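Side-chain contacts in ornithine carbamoyltransferase, anabolic (Campylobacter jejuni subsp. jejuni, PDB 3TPF), which catalyses the reversible transfer of the carbamoyl group from carbamoyl phosphate to L-ornithine, giving L-citrulline in the arginine biosynthesis pathway: residues Glu14-Leu19 against Ala166-Phe171; Met158-Leu163 against Tyr181-Glu186. All blocks are in the same frame, centred on the assembly; numbering follows the deposited sequence.

Contact 1 (Glu14-Leu19 against Ala166-Phe171)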
ATOM      1  N   GLU B  14      -1.734  -9.691  35.442  1.00 55.53           N
ATOM      2  CA  GLU B  14      -1.875 -11.043  34.898  1.00 56.22           C
ATOM      3  C   GLU B  14      -2.123 -11.019  33.384  1.00 52.40           C
ATOM      4  O   GLU B  14      -1.560 -11.783  32.631  1.00 51.88           O
ATOM      5  CB  GLU B  14      -3.021 -11.763  35.577  1.00 60.70           C
ATOM      6  CG  GLU B  14      -2.753 -12.138  37.022  1.00 66.26           C
ATOM      7  CD  GLU B  14      -2.968 -10.994  38.045  1.00 70.48           C
ATOM      8  OE1 GLU B  14      -3.789 -10.037  37.806  1.00 68.93           O
ATOM      9  OE2 GLU B  14      -2.299 -11.092  39.125  1.00 73.82           O
ATOM     10  N   GLU B  15      -3.001 -10.148  32.963  1.00 49.72           N
ATOM     11  CA  GLU B  15      -3.233 -10.006  31.565  1.00 47.52           C
ATOM     12  C   GLU B  15      -1.943  -9.637  30.789  1.00 44.58           C
ATOM     13  O   GLU B  15      -1.694 -10.167  29.723  1.00 43.05           O
ATOM     14  CB  GLU B  15      -4.359  -9.002  31.316  1.00 47.87           C
ATOM     15  CG  GLU B  15      -5.718  -9.626  31.592  1.00 51.20           C
ATOM     16  CD  GLU B  15      -6.871  -8.639  31.583  1.00 52.55           C
ATOM     17  OE1 GLU B  15      -6.709  -7.506  32.111  1.00 54.00           O
ATOM     18  OE2 GLU B  15      -7.940  -9.009  31.040  1.00 53.60           O
ATOM     19  N   ILE B  16      -1.193  -8.663  31.273  1.00 43.30           N
ATOM     20  CA  ILE B  16      -0.028  -8.173  30.513  1.00 41.13           C
ATOM     21  C   ILE B  16       0.988  -9.307  30.478  1.00 42.45           C
ATOM     22  O   ILE B  16       1.550  -9.609  29.454  1.00 40.97           O
ATOM     23  CB  ILE B  16       0.632  -6.951  31.146  1.00 40.53           C
ATOM     24  CG1 ILE B  16      -0.216  -5.729  30.890  1.00 39.47           C
ATOM     25  CG2 ILE B  16       2.028  -6.743  30.622  1.00 38.48           C
ATOM     26  CD1 ILE B  16      -0.186  -4.719  32.040  1.00 41.26           C
ATOM     27  N   LEU B  17       1.205  -9.948  31.608  1.00 44.62           N
ATOM     28  CA  LEU B  17       2.195 -11.005  31.663  1.00 46.74           C
ATOM     29  C   LEU B  17       1.800 -12.188  30.750  1.00 48.31           C
ATOM     30  O   LEU B  17       2.661 -12.871  30.172  1.00 50.80           O
ATOM     31  CB  LEU B  17       2.468 -11.520  33.101  1.00 49.34           C
ATOM     32  CG  LEU B  17       3.310 -10.599  34.012  1.00 49.38           C
ATOM     33  CD1 LEU B  17       3.438 -11.214  35.389  1.00 50.91           C
ATOM     34  CD2 LEU B  17       4.654 -10.223  33.402  1.00 46.61           C
ATOM     35  N   SER B  18       0.518 -12.404  30.572  1.00 48.55           N
ATOM     36  CA  SER B  18       0.128 -13.532  29.770  1.00 49.80           C
ATOM     37  C   SER B  18       0.289 -13.191  28.278  1.00 46.13           C
ATOM     38  O   SER B  18       0.439 -14.088  27.470  1.00 46.66           O
ATOM     39  CB  SER B  18      -1.294 -13.961  30.090  1.00 52.72           C
ATOM     40  OG  SER B  18      -2.113 -13.301  29.150  1.00 55.73           O
ATOM     41  N   LEU B  19       0.209 -11.914  27.938  1.00 42.81           N
ATOM     42  CA  LEU B  19       0.489 -11.464  26.592  1.00 40.69           C
ATOM     43  C   LEU B  19       1.959 -11.712  26.230  1.00 41.37           C
ATOM     44  O   LEU B  19       2.322 -12.282  25.197  1.00 42.17           O
ATOM     45  CB  LEU B  19       0.189  -9.984  26.435  1.00 39.62           C
ATOM     46  CG  LEU B  19      -1.266  -9.518  26.170  1.00 39.01           C
ATOM     47  CD1 LEU B  19      -1.352  -8.003  26.043  1.00 37.22           C
ATOM     48  CD2 LEU B  19      -1.825 -10.207  24.928  1.00 38.24           C
ATOM     49  N   ALA B 166       5.158  -0.265  34.819  1.00 43.73           N
ATOM     50  CA  ALA B 166       5.965  -0.532  36.017  1.00 45.73           C
ATOM     51  C   ALA B 166       5.033  -0.666  37.221  1.00 47.59           C
ATOM     52  O   ALA B 166       5.112  -1.581  38.043  1.00 48.61           O
ATOM     53  CB  ALA B 166       6.930   0.616  36.200  1.00 46.48           C
ATOM     54  N   ALA B 167       4.107   0.265  37.228  1.00 48.01           N
ATOM     55  CA  ALA B 167       3.155   0.435  38.295  1.00 50.40           C
ATOM     56  C   ALA B 167       2.261  -0.792  38.415  1.00 50.25           C
ATOM     57  O   ALA B 167       1.926  -1.238  39.571  1.00 53.38           O
ATOM     58  CB  ALA B 167       2.281   1.675  38.035  1.00 50.40           C
ATOM     59  N   ILE B 168       1.857  -1.316  37.269  1.00 47.13           N
ATOM     60  CA  ILE B 168       0.939  -2.450  37.269  1.00 47.09           C
ATOM     61  C   ILE B 168       1.686  -3.695  37.661  1.00 48.19           C
ATOM     62  O   ILE B 168       1.240  -4.477  38.507  1.00 50.25           O
ATOM     63  CB  ILE B 168       0.229  -2.659  35.926  1.00 44.54           C
ATOM     64  CG1 ILE B 168      -0.729  -1.491  35.643  1.00 44.41           C
ATOM     65  CG2 ILE B 168      -0.577  -3.941  35.975  1.00 44.40           C
ATOM     66  CD1 ILE B 168      -1.293  -1.369  34.259  1.00 42.15           C
ATOM     67  N   LEU B 169       2.878  -3.836  37.092  1.00 47.48           N
ATOM     68  CA  LEU B 169       3.589  -5.101  37.174  1.00 47.92           C
ATOM     69  C   LEU B 169       4.285  -5.321  38.488  1.00 51.34           C
ATOM     70  O   LEU B 169       4.566  -6.461  38.864  1.00 52.63           O
ATOM     71  CB  LEU B 169       4.560  -5.199  36.049  1.00 45.92           C
ATOM     72  CG  LEU B 169       4.005  -5.558  34.643  1.00 43.31           C
ATOM     73  CD1 LEU B 169       5.234  -5.538  33.739  1.00 41.42           C
ATOM     74  CD2 LEU B 169       3.333  -6.921  34.512  1.00 43.36           C
ATOM     75  N   GLY B 170       4.555  -4.223  39.194  1.00 53.24           N
ATOM     76  CA  GLY B 170       5.287  -4.260  40.477  1.00 56.50           C
ATOM     77  C   GLY B 170       6.807  -4.047  40.370  1.00 57.27           C
ATOM     78  O   GLY B 170       7.584  -4.400  41.273  1.00 60.85           O
ATOM     79  N   PHE B 171       7.223  -3.431  39.286  1.00 55.05           N
ATOM     80  CA  PHE B 171       8.626  -3.226  39.006  1.00 55.39           C
ATOM     81  C   PHE B 171       9.160  -2.116  39.854  1.00 57.68           C
ATOM     82  O   PHE B 171       8.422  -1.344  40.466  1.00 57.83           O
ATOM     83  CB  PHE B 171       8.850  -2.799  37.540  1.00 52.98           C
ATOM     84  CG  PHE B 171       8.791  -3.914  36.544  1.00 50.90           C
ATOM     85  CD1 PHE B 171       8.319  -5.173  36.890  1.00 51.59           C
ATOM     86  CD2 PHE B 171       9.184  -3.680  35.232  1.00 48.57           C
ATOM     87  CE1 PHE B 171       8.242  -6.171  35.939  1.00 50.16           C
ATOM     88  CE2 PHE B 171       9.142  -4.687  34.302  1.00 46.96           C
ATOM     89  CZ  PHE B 171       8.675  -5.937  34.654  1.00 47.69           C
TER

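Contact 2 (Met158-Leu163 against Tyr181-Glu186)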
HETATM    1  N   MSE B 158       6.292   7.351  25.804  1.00 51.83           N
HETATM    2  CA  MSE B 158       7.098   6.170  26.236  1.00 52.03           C
HETATM    3  C   MSE B 158       7.301   6.149  27.746  1.00 52.69           C
HETATM    4  O   MSE B 158       7.244   5.088  28.405  1.00 53.47           O
HETATM    5  CB  MSE B 158       8.489   6.201  25.613  1.00 55.44           C
HETATM    6  CG  MSE B 158       8.499   5.549  24.258  1.00 57.64           C
HETATM    7 SE   MSE B 158       7.998   3.653  24.345  1.00 71.09          SE
HETATM    8  CE  MSE B 158       9.460   2.944  25.494  1.00 61.16           C
ATOM      9  N   CYS B 159       7.503   7.338  28.300  1.00 51.76           N
ATOM     10  CA  CYS B 159       7.674   7.523  29.734  1.00 53.03           C
ATOM     11  C   CYS B 159       6.415   7.162  30.475  1.00 52.36           C
ATOM     12  O   CYS B 159       6.428   6.447  31.478  1.00 52.88           O
ATOM     13  CB  CYS B 159       8.031   8.997  30.026  1.00 56.05           C
ATOM     14  SG  CYS B 159       8.155   9.371  31.760  1.00 57.72           S
ATOM     15  N   ASN B 160       5.315   7.712  29.979  1.00 51.60           N
ATOM     16  CA  ASN B 160       4.011   7.440  30.529  1.00 50.75           C
ATOM     17  C   ASN B 160       3.738   5.926  30.575  1.00 48.20           C
ATOM     18  O   ASN B 160       3.335   5.370  31.583  1.00 48.22           O
ATOM     19  CB  ASN B 160       2.941   8.040  29.654  1.00 50.40           C
ATOM     20  CG  ASN B 160       2.925   9.511  29.673  1.00 52.91           C
ATOM     21  OD1 ASN B 160       3.230  10.155  30.675  1.00 56.73           O
ATOM     22  ND2 ASN B 160       2.465  10.069  28.577  1.00 53.13           N
ATOM     23  N   SER B 161       3.940   5.284  29.454  1.00 44.92           N
ATOM     24  CA  SER B 161       3.609   3.898  29.355  1.00 43.78           C
ATOM     25  C   SER B 161       4.554   3.049  30.183  1.00 44.57           C
ATOM     26  O   SER B 161       4.120   2.040  30.785  1.00 43.98           O
ATOM     27  CB  SER B 161       3.638   3.451  27.918  1.00 43.35           C
ATOM     28  OG  SER B 161       2.596   4.060  27.189  1.00 43.90           O
ATOM     29  N   TRP B 162       5.833   3.454  30.288  1.00 44.65           N
ATOM     30  CA  TRP B 162       6.733   2.727  31.249  1.00 44.70           C
ATOM     31  C   TRP B 162       6.320   2.949  32.695  1.00 45.28           C
ATOM     32  O   TRP B 162       6.346   2.035  33.513  1.00 45.08           O
ATOM     33  CB  TRP B 162       8.219   2.975  31.030  1.00 45.16           C
ATOM     34  CG  TRP B 162       8.837   1.801  30.253  1.00 43.81           C
ATOM     35  CD1 TRP B 162       9.324   1.860  29.020  1.00 43.36           C
ATOM     36  CD2 TRP B 162       8.911   0.407  30.640  1.00 42.93           C
ATOM     37  NE1 TRP B 162       9.686   0.598  28.594  1.00 42.20           N
ATOM     38  CE2 TRP B 162       9.463  -0.294  29.583  1.00 41.71           C
ATOM     39  CE3 TRP B 162       8.553  -0.287  31.768  1.00 44.66           C
ATOM     40  CZ2 TRP B 162       9.707  -1.640  29.601  1.00 41.88           C
ATOM     41  CZ3 TRP B 162       8.794  -1.643  31.803  1.00 44.82           C
ATOM     42  CH2 TRP B 162       9.349  -2.310  30.706  1.00 43.50           C
ATOM     43  N   LEU B 163       5.892   4.153  32.971  1.00 45.89           N
ATOM     44  CA  LEU B 163       5.552   4.493  34.351  1.00 48.94           C
ATOM     45  C   LEU B 163       4.406   3.603  34.789  1.00 48.54           C
ATOM     46  O   LEU B 163       4.482   2.903  35.799  1.00 49.76           O
ATOM     47  CB  LEU B 163       5.189   5.986  34.513  1.00 50.69           C
ATOM     48  CG  LEU B 163       4.551   6.469  35.807  1.00 53.08           C
ATOM     49  CD1 LEU B 163       5.429   6.045  36.979  1.00 54.73           C
ATOM     50  CD2 LEU B 163       4.307   7.982  35.785  1.00 55.07           C
ATOM     51  N   TYR B 181      10.898  19.724  33.714  1.00 95.02           N
ATOM     52  CA  TYR B 181       9.967  18.736  33.133  1.00 89.54           C
ATOM     53  C   TYR B 181       9.134  18.058  34.206  1.00 88.44           C
ATOM     54  O   TYR B 181       9.600  17.782  35.308  1.00 89.58           O
ATOM     55  CB  TYR B 181      10.712  17.686  32.282  1.00 84.97           C
ATOM     56  CG  TYR B 181      11.221  18.256  30.969  1.00 85.01           C
ATOM     57  CD1 TYR B 181      12.139  19.282  30.984  1.00 89.79           C
ATOM     58  CD2 TYR B 181      10.767  17.805  29.731  1.00 81.32           C
ATOM     59  CE1 TYR B 181      12.611  19.843  29.818  1.00 90.63           C
ATOM     60  CE2 TYR B 181      11.247  18.348  28.554  1.00 82.52           C
ATOM     61  CZ  TYR B 181      12.166  19.388  28.620  1.00 87.44           C
ATOM     62  OH  TYR B 181      12.694  20.000  27.506  1.00 89.55           O
ATOM     63  N   LYS B 182       7.882  17.806  33.857  1.00 86.65           N
ATOM     64  CA  LYS B 182       6.917  17.209  34.768  1.00 84.84           C
ATOM     65  C   LYS B 182       6.212  16.103  34.070  1.00 78.47           C
ATOM     66  O   LYS B 182       6.077  16.125  32.850  1.00 75.40           O
ATOM     67  CB  LYS B 182       5.885  18.254  35.162  1.00 88.98           C
ATOM     68  CG  LYS B 182       5.169  18.002  36.480  1.00 91.22           C
ATOM     69  N   ILE B 183       5.736  15.153  34.859  1.00 76.89           N
ATOM     70  CA  ILE B 183       4.788  14.133  34.349  1.00 73.81           C
ATOM     71  C   ILE B 183       3.337  14.572  34.592  1.00 74.12           C
ATOM     72  O   ILE B 183       3.035  15.254  35.553  1.00 79.31           O
ATOM     73  CB  ILE B 183       4.989  12.741  34.949  1.00 71.66           C
ATOM     74  CG1 ILE B 183       6.204  12.090  34.339  1.00 70.78           C
ATOM     75  CG2 ILE B 183       3.824  11.836  34.577  1.00 68.20           C
ATOM     76  CD1 ILE B 183       6.509  10.740  34.981  1.00 70.43           C
ATOM     77  N   SER B 184       2.453  14.211  33.685  1.00 70.82           N
ATOM     78  CA  SER B 184       1.033  14.547  33.800  1.00 70.81           C
ATOM     79  C   SER B 184       0.487  14.122  35.122  1.00 71.05           C
ATOM     80  O   SER B 184       0.541  12.954  35.475  1.00 68.88           O
ATOM     81  CB  SER B 184       0.211  13.816  32.756  1.00 68.28           C
ATOM     82  OG  SER B 184      -1.109  13.741  33.235  1.00 69.70           O
ATOM     83  N   PRO B 185      -0.065  15.055  35.865  1.00 74.37           N
ATOM     84  CA  PRO B 185      -0.517  14.664  37.185  1.00 76.26           C
ATOM     85  C   PRO B 185      -1.528  13.509  37.177  1.00 73.85           C
ATOM     86  O   PRO B 185      -1.502  12.672  38.074  1.00 74.45           O
ATOM     87  CB  PRO B 185      -1.156  15.938  37.728  1.00 80.60           C
ATOM     88  CG  PRO B 185      -0.525  17.045  36.944  1.00 82.24           C
ATOM     89  CD  PRO B 185      -0.266  16.480  35.594  1.00 77.74           C
ATOM     90  N   GLU B 186      -2.396  13.470  36.185  1.00 72.21           N
ATOM     91  CA  GLU B 186      -3.434  12.426  36.131  1.00 70.54           C
ATOM     92  C   GLU B 186      -2.815  11.022  35.993  1.00 67.61           C
ATOM     93  O   GLU B 186      -3.249  10.039  36.575  1.00 66.77           O
ATOM     94  CB  GLU B 186      -4.402  12.716  34.982  1.00 70.41           C
ATOM     95  CG  GLU B 186      -5.675  11.874  34.986  1.00 70.18           C
ATOM     96  CD  GLU B 186      -5.554  10.584  34.173  1.00 67.97           C
ATOM     97  OE1 GLU B 186      -4.917  10.558  33.100  1.00 65.28           O
ATOM     98  OE2 GLU B 186      -6.121   9.574  34.628  1.00 69.95           O
TER

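Contact 1 (Glu14-Leu19 against Ala166-Phe171)
L169 lays its CD2 methyl against the branch of L17, 3.7 Å from L17 CG, and the same methyl lies 4.1 Å from I16 CG2. The contact joins the two domains of the carbamoyltransferase fold: 14-19 belongs to helix 13-28 of the carbamoyl phosphate-binding domain, and 166-171 closes helix 157-169 of the Rossmann-like ornithine-binding domain. The CA atoms come nearest at I16 and L169, 8.2 Å apart; no hydrogen bond links the two segments, and all three touching pairs are between apolar side chains. I16 works through two branches. Its CG2, anti to the backbone N, meets L169, while CG1, anti to the carbonyl carbon (chi1 -75°), carries CD1 to I168. There the two isoleucine chains cross at about a right angle, with I16 CD1 4.0 Å from I168 CG2. L133 of helix 126-138 touches both I16 and L169, adding a third helix to the interface. Past L169 the chain leaves the helix at G170, which takes a positive phi (94°). A166 O marks this terminus, accepting from G170 N at 2.9 Å and from F171 N at 3.1 Å.

Contact 2 (Met158-Leu163 against Tyr181-Glu186)
Segment 158-163 is helical throughout, whereas 181-186 runs as an extended loop until helix 185-198 starts at P185; their CA atoms approach most closely at N160 and I183, 7.7 Å apart. In the Rossmann-like ornithine-binding domain these pieces lie on one beta-alpha-beta-alpha path: helix 157-169 leads into strand 172-176, and the loop after that strand brings I183 back against the helix. I183 is the residue that meets all three helix partners. Its CG1 is anti to the carbonyl carbon (chi1 -75°), sending CD1 to the side chains of C159 and L163, one helical turn apart. L163 reaches it tip to tip, CD2 to I183 CD1 at 3.6 Å, and C159 brings its sulfur, SG to I183 CD1 at 3.9 Å. I183 CG2 meets the same leucine methyl, 4.1 Å from L163 CD2, and lies 4.3 Å from N160 OD1. I175 of strand 172-176 touches C159, L163 and I183, and W188 of helix 185-198 touches L163 and I183, extending the apolar cluster. One residue on, S184 occupies the N-cap of helix 185-198, and its OG accepts weakly from E186 N at 3.2 Å, with an N-H...O angle of only 122°. With no hydrogen bond crossing between the segments, association of loop and helix here rests on buried methyl and sulfur surfaces, while ND2 of N160 donates to L123 O, outside both segments.

How the contacts relate
Both contacts draw on helix 157-169: contact 2 uses its beginning, within the ornithine-binding domain, and contact 1 its end, against the other domain. Their centres are about 17 Å apart, yet they touch through F171 CE2 and W162 CZ3, 4.0 Å from each other. Helix 126-138 links them as well, since its L133 touches W162 and F171. The predicted substrate sites lie close by. The N160 side chain is about 5 Å from that of N157 and the C159 side chain about 8 Å from that of D221, both predicted to bind L-ornithine, while the I16 side chain is about 8 Å from that of P126, in the predicted carbamoyl phosphate site.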